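Local coordinates for 457aa long hypothetical protein (Pyrococcus horikoshii, PDB 2CSU), which is of unknown function but is built from a Rossmann-type CoA-binding domain followed by flavodoxin-like domains of the succinyl-CoA ligase family, at residues A[183-195]-A[208-222]. Sequence-based numbering, arbitrary orientation.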
loop_
_atom_site.group_PDB
_atom_site.type_symbol
_atom_site.label_atom_id
_atom_site.label_comp_id
_atom_site.label_asym_id
_atom_site.label_seq_id
_atom_site.Cartn_x
_atom_site.Cartn_y
_atom_site.Cartn_z
ATOM N N GLY A 183 2.382 0.390 -25.809
ATOM C CA GLY A 183 1.154 0.895 -26.407
ATOM C C GLY A 183 0.550 -0.125 -27.365
ATOM O O GLY A 183 0.282 -1.267 -27.013
ATOM N N ASN A 184 0.243 0.189 -28.626
ATOM C CA ASN A 184 -0.397 -0.754 -29.535
ATOM C C ASN A 184 0.475 -1.974 -29.836
ATOM O O ASN A 184 -0.019 -2.962 -30.372
ATOM C CB ASN A 184 -0.779 -0.054 -30.849
ATOM C CG ASN A 184 -1.797 1.054 -30.648
ATOM O OD1 ASN A 184 -2.424 1.151 -29.600
ATOM N ND2 ASN A 184 -1.964 1.900 -31.659
HETATM N N MSE A 185 1.762 -1.891 -29.492
HETATM C CA MSE A 185 2.740 -2.956 -29.692
HETATM C C MSE A 185 2.676 -3.523 -31.112
HETATM O O MSE A 185 2.487 -4.711 -31.335
HETATM C CB MSE A 185 2.446 -4.055 -28.676
HETATM C CG MSE A 185 3.470 -5.188 -28.721
HETATM SE SE MSE A 185 3.326 -6.285 -27.307
HETATM C CE MSE A 185 2.291 -7.533 -28.087
ATOM N N ALA A 186 2.810 -2.614 -32.095
ATOM C CA ALA A 186 2.703 -3.030 -33.489
ATOM C C ALA A 186 3.929 -3.823 -33.949
ATOM O O ALA A 186 3.838 -4.810 -34.670
ATOM C CB ALA A 186 2.548 -1.774 -34.348
ATOM N N ASP A 187 5.115 -3.333 -33.540
ATOM C CA ASP A 187 6.349 -3.975 -33.978
ATOM C C ASP A 187 7.016 -4.758 -32.841
ATOM O O ASP A 187 6.727 -5.920 -32.589
ATOM C CB ASP A 187 7.288 -2.884 -34.483
ATOM C CG ASP A 187 8.310 -3.501 -35.423
ATOM O OD1 ASP A 187 8.206 -4.701 -35.678
ATOM O OD2 ASP A 187 9.188 -2.783 -35.887
ATOM N N VAL A 188 7.979 -4.089 -32.176
ATOM C CA VAL A 188 8.641 -4.715 -31.040
ATOM C C VAL A 188 7.617 -5.164 -29.994
ATOM O O VAL A 188 6.729 -4.422 -29.598
ATOM C CB VAL A 188 9.596 -3.689 -30.430
ATOM C CG1 VAL A 188 10.279 -4.281 -29.199
ATOM C CG2 VAL A 188 10.651 -3.282 -31.447
ATOM N N ASP A 189 7.732 -6.439 -29.575
ATOM C CA ASP A 189 6.769 -6.955 -28.602
ATOM C C ASP A 189 7.448 -7.503 -27.345
ATOM O O ASP A 189 8.646 -7.360 -27.141
ATOM C CB ASP A 189 5.931 -8.048 -29.271
ATOM C CG ASP A 189 6.844 -9.132 -29.830
ATOM O OD1 ASP A 189 7.948 -9.282 -29.308
ATOM O OD2 ASP A 189 6.441 -9.816 -30.767
ATOM N N PHE A 190 6.618 -8.119 -26.505
ATOM C CA PHE A 190 7.088 -8.715 -25.259
ATOM C C PHE A 190 8.252 -9.669 -25.522
ATOM O O PHE A 190 9.315 -9.564 -24.892
ATOM C CB PHE A 190 5.973 -9.519 -24.576
ATOM C CG PHE A 190 4.882 -8.681 -23.983
ATOM C CD1 PHE A 190 5.166 -7.749 -22.991
ATOM C CD2 PHE A 190 3.562 -8.845 -24.398
ATOM C CE1 PHE A 190 4.148 -6.987 -22.416
ATOM C CE2 PHE A 190 2.542 -8.095 -23.837
ATOM C CZ PHE A 190 2.832 -7.160 -22.842
ATOM N N ALA A 191 8.041 -10.600 -26.452
ATOM C CA ALA A 191 9.048 -11.608 -26.782
ATOM C C ALA A 191 10.408 -11.024 -27.146
ATOM O O ALA A 191 11.434 -11.433 -26.609
ATOM C CB ALA A 191 8.554 -12.476 -27.919
ATOM N N GLU A 192 10.414 -10.085 -28.085
ATOM C CA GLU A 192 11.656 -9.479 -28.508
ATOM C C GLU A 192 12.292 -8.734 -27.346
ATOM O O GLU A 192 13.512 -8.722 -27.209
ATOM C CB GLU A 192 11.413 -8.539 -29.686
ATOM C CG GLU A 192 11.365 -9.262 -31.041
ATOM C CD GLU A 192 10.366 -8.642 -32.007
ATOM O OE1 GLU A 192 10.422 -7.411 -32.221
ATOM O OE2 GLU A 192 9.519 -9.385 -32.556
ATOM N N LEU A 193 11.465 -8.123 -26.507
ATOM C CA LEU A 193 11.984 -7.393 -25.367
ATOM C C LEU A 193 12.566 -8.352 -24.329
ATOM O O LEU A 193 13.623 -8.085 -23.769
ATOM C CB LEU A 193 10.898 -6.528 -24.755
ATOM C CG LEU A 193 10.601 -5.247 -25.538
ATOM C CD1 LEU A 193 9.454 -4.516 -24.859
ATOM C CD2 LEU A 193 11.848 -4.351 -25.601
HETATM N N MSE A 194 11.887 -9.474 -24.097
HETATM C CA MSE A 194 12.367 -10.463 -23.145
HETATM C C MSE A 194 13.666 -11.071 -23.650
HETATM O O MSE A 194 14.532 -11.428 -22.852
HETATM C CB MSE A 194 11.334 -11.577 -22.920
HETATM C CG MSE A 194 10.203 -11.200 -21.971
HETATM SE SE MSE A 194 8.849 -12.439 -21.847
HETATM C CE MSE A 194 8.581 -12.641 -23.389
ATOM N N GLU A 195 13.810 -11.204 -24.967
ATOM C CA GLU A 195 15.044 -11.768 -25.499
ATOM C C GLU A 195 16.194 -10.814 -25.192
ATOM O O GLU A 195 17.254 -11.225 -24.734
ATOM C CB GLU A 195 14.943 -12.005 -27.014
ATOM C CG GLU A 195 14.148 -13.262 -27.399
ATOM C CD GLU A 195 13.989 -13.440 -28.908
ATOM O OE1 GLU A 195 13.589 -12.473 -29.595
ATOM O OE2 GLU A 195 14.261 -14.554 -29.405
ATOM N N LEU A 208 5.780 -7.777 -15.991
ATOM C CA LEU A 208 4.944 -7.547 -17.162
ATOM C C LEU A 208 3.493 -7.258 -16.820
ATOM O O LEU A 208 2.924 -7.900 -15.946
ATOM C CB LEU A 208 4.964 -8.775 -18.089
ATOM C CG LEU A 208 6.241 -9.318 -18.750
ATOM C CD1 LEU A 208 5.887 -10.578 -19.551
ATOM C CD2 LEU A 208 6.851 -8.274 -19.674
ATOM N N TYR A 209 2.908 -6.268 -17.489
ATOM C CA TYR A 209 1.483 -6.001 -17.325
ATOM C C TYR A 209 0.936 -6.357 -18.697
ATOM O O TYR A 209 1.077 -5.589 -19.649
ATOM C CB TYR A 209 1.144 -4.543 -17.042
ATOM C CG TYR A 209 -0.370 -4.347 -17.061
ATOM C CD1 TYR A 209 -1.162 -4.830 -16.020
ATOM C CD2 TYR A 209 -1.009 -3.748 -18.147
ATOM C CE1 TYR A 209 -2.549 -4.729 -16.046
ATOM C CE2 TYR A 209 -2.412 -3.638 -18.192
ATOM C CZ TYR A 209 -3.173 -4.135 -17.129
ATOM O OH TYR A 209 -4.546 -4.049 -17.138
ATOM N N ILE A 210 0.316 -7.526 -18.792
ATOM C CA ILE A 210 -0.211 -8.009 -20.057
ATOM C C ILE A 210 -1.715 -7.923 -20.230
ATOM O O ILE A 210 -2.485 -8.303 -19.350
ATOM C CB ILE A 210 0.169 -9.492 -20.287
ATOM C CG1 ILE A 210 1.687 -9.669 -20.207
ATOM C CG2 ILE A 210 -0.373 -9.961 -21.626
ATOM C CD1 ILE A 210 2.117 -11.094 -19.973
ATOM N N GLU A 211 -2.117 -7.415 -21.386
ATOM C CA GLU A 211 -3.519 -7.343 -21.738
ATOM C C GLU A 211 -3.681 -8.495 -22.724
ATOM O O GLU A 211 -4.697 -9.184 -22.725
ATOM C CB GLU A 211 -3.842 -5.995 -22.381
ATOM C CG GLU A 211 -4.130 -4.921 -21.345
ATOM C CD GLU A 211 -4.367 -3.557 -21.950
ATOM O OE1 GLU A 211 -4.606 -3.475 -23.171
ATOM O OE2 GLU A 211 -4.329 -2.565 -21.191
ATOM N N GLY A 212 -2.643 -8.723 -23.528
ATOM C CA GLY A 212 -2.630 -9.899 -24.387
ATOM C C GLY A 212 -1.473 -9.855 -25.389
ATOM O O GLY A 212 -1.043 -8.806 -25.847
ATOM N N VAL A 213 -0.939 -11.054 -25.689
ATOM C CA VAL A 213 0.143 -11.140 -26.661
ATOM C C VAL A 213 -0.384 -11.539 -28.041
ATOM O O VAL A 213 -1.488 -12.041 -28.197
ATOM C CB VAL A 213 1.140 -12.187 -26.165
ATOM C CG1 VAL A 213 1.467 -11.939 -24.694
ATOM C CG2 VAL A 213 0.548 -13.574 -26.318
ATOM N N ARG A 214 0.436 -11.258 -29.071
ATOM C CA ARG A 214 0.030 -11.613 -30.424
ATOM C C ARG A 214 0.444 -13.044 -30.776
ATOM O O ARG A 214 -0.363 -13.884 -31.152
ATOM C CB ARG A 214 0.679 -10.628 -31.397
ATOM C CG ARG A 214 -0.246 -9.464 -31.749
ATOM C CD ARG A 214 0.517 -8.140 -31.867
ATOM N NE ARG A 214 -0.343 -7.098 -32.432
ATOM C CZ ARG A 214 -0.927 -6.247 -31.570
ATOM N NH1 ARG A 214 -0.715 -6.367 -30.271
ATOM N NH2 ARG A 214 -1.730 -5.286 -32.033
ATOM N N ASN A 215 1.763 -13.292 -30.681
ATOM C CA ASN A 215 2.269 -14.630 -30.963
ATOM C C ASN A 215 2.501 -15.424 -29.674
ATOM O O ASN A 215 3.609 -15.538 -29.165
ATOM C CB ASN A 215 3.585 -14.486 -31.731
ATOM C CG ASN A 215 3.833 -15.730 -32.542
ATOM O OD1 ASN A 215 3.734 -16.854 -32.056
ATOM N ND2 ASN A 215 4.166 -15.513 -33.826
ATOM N N GLY A 216 1.390 -15.951 -29.126
ATOM C CA GLY A 216 1.482 -16.690 -27.872
ATOM C C GLY A 216 2.558 -17.776 -27.925
ATOM O O GLY A 216 3.203 -18.096 -26.936
ATOM N N LYS A 217 2.736 -18.363 -29.102
ATOM C CA LYS A 217 3.715 -19.427 -29.297
ATOM C C LYS A 217 5.141 -18.926 -29.076
ATOM O O LYS A 217 5.911 -19.535 -28.335
ATOM C CB LYS A 217 3.586 -19.992 -30.714
ATOM C CG LYS A 217 4.654 -21.008 -31.110
ATOM C CD LYS A 217 4.549 -22.308 -30.316
ATOM C CE LYS A 217 5.809 -23.145 -30.431
ATOM N NZ LYS A 217 6.790 -22.747 -29.387
ATOM N N LYS A 218 5.487 -17.824 -29.740
ATOM C CA LYS A 218 6.821 -17.236 -29.629
ATOM C C LYS A 218 7.081 -16.754 -28.196
ATOM O O LYS A 218 8.170 -16.937 -27.649
ATOM C CB LYS A 218 6.949 -16.064 -30.605
ATOM C CG LYS A 218 8.298 -15.373 -30.579
ATOM C CD LYS A 218 8.305 -14.143 -31.486
ATOM C CE LYS A 218 9.664 -13.434 -31.477
ATOM N NZ LYS A 218 9.643 -12.190 -32.301
ATOM N N PHE A 219 6.061 -16.148 -27.599
ATOM C CA PHE A 219 6.143 -15.637 -26.239
ATOM C C PHE A 219 6.515 -16.740 -25.249
ATOM O O PHE A 219 7.483 -16.619 -24.486
ATOM C CB PHE A 219 4.796 -15.020 -25.842
ATOM C CG PHE A 219 4.791 -14.382 -24.478
ATOM C CD1 PHE A 219 4.821 -12.992 -24.344
ATOM C CD2 PHE A 219 4.746 -15.169 -23.323
ATOM C CE1 PHE A 219 4.804 -12.394 -23.075
ATOM C CE2 PHE A 219 4.731 -14.576 -22.043
ATOM C CZ PHE A 219 4.760 -13.184 -21.928
HETATM N N MSE A 220 5.746 -17.824 -25.263
HETATM C CA MSE A 220 5.997 -18.923 -24.343
HETATM C C MSE A 220 7.375 -19.570 -24.498
HETATM O O MSE A 220 8.038 -19.863 -23.502
HETATM C CB MSE A 220 4.898 -19.983 -24.471
HETATM C CG MSE A 220 3.590 -19.605 -23.770
HETATM SE SE MSE A 220 3.802 -18.359 -22.459
HETATM C CE MSE A 220 2.175 -17.758 -22.309
ATOM N N GLU A 221 7.816 -19.778 -25.732
ATOM C CA GLU A 221 9.113 -20.401 -25.947
ATOM C C GLU A 221 10.256 -19.467 -25.560
ATOM O O GLU A 221 11.298 -19.918 -25.102
ATOM C CB GLU A 221 9.262 -20.857 -27.401
ATOM C CG GLU A 221 10.498 -21.723 -27.638
ATOM C CD GLU A 221 10.569 -22.939 -26.704
ATOM O OE1 GLU A 221 9.650 -23.794 -26.742
ATOM O OE2 GLU A 221 11.553 -23.037 -25.930
ATOM N N VAL A 222 10.063 -18.165 -25.747
ATOM C CA VAL A 222 11.086 -17.197 -25.359
ATOM C C VAL A 222 11.108 -17.154 -23.825
ATOM O O VAL A 222 12.163 -17.174 -23.204
ATOM C CB VAL A 222 10.771 -15.783 -25.923
ATOM C CG1 VAL A 222 11.433 -14.717 -25.072
ATOM C CG2 VAL A 222 11.276 -15.674 -27.369
#
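Phe190, in the first turn of helix 190-195, pushes its ring against Leu208, Ile210 and Val213. Ile210 CG1 sits over one face in a CH-pi contact, 4.2 Å from the Phe190 ring centroid, while Leu208 CD2 and Val213 CG1 close in obliquely and the carbonyls of Tyr209 and Gly212 lie at its edge. Phe190 CB meets the edge of the Phe219 ring, 3.4 Å from Phe219 CE1; the two rings are oblique to each other, planes at 84°. Selenomethionine Met194, bent at chi3 (-50°), folds its CE over a Phe219 face, 4.0 Å from the centroid, with SE nearby in a Met-aromatic contact. At small Ala191 the backbones close to 5.0 Å between its CA and Phe219 CA; the axes of segments 190-195 and 216-222 approach to 9.0 Å at 19°. Val222 CG1 packs on Met194 CB. Farther out, Lys218 runs fully extended along Ala191 CB and delivers NZ to Glu192 OE2, a 2.8 Å salt bridge; Glu192 OE1 makes a second, to Arg123. Asp189 N-caps its helix through OD1 to Glu192 N (2.9 Å). At the far end, the Arg214 guanidinium lies with one face against Met185 O. Two near-parallel helices of this flavodoxin-like domain thus pack together and on the end of strand 205-210, and Glu192, paired with both Lys218 and Arg123, probably stays charged at the polar edge.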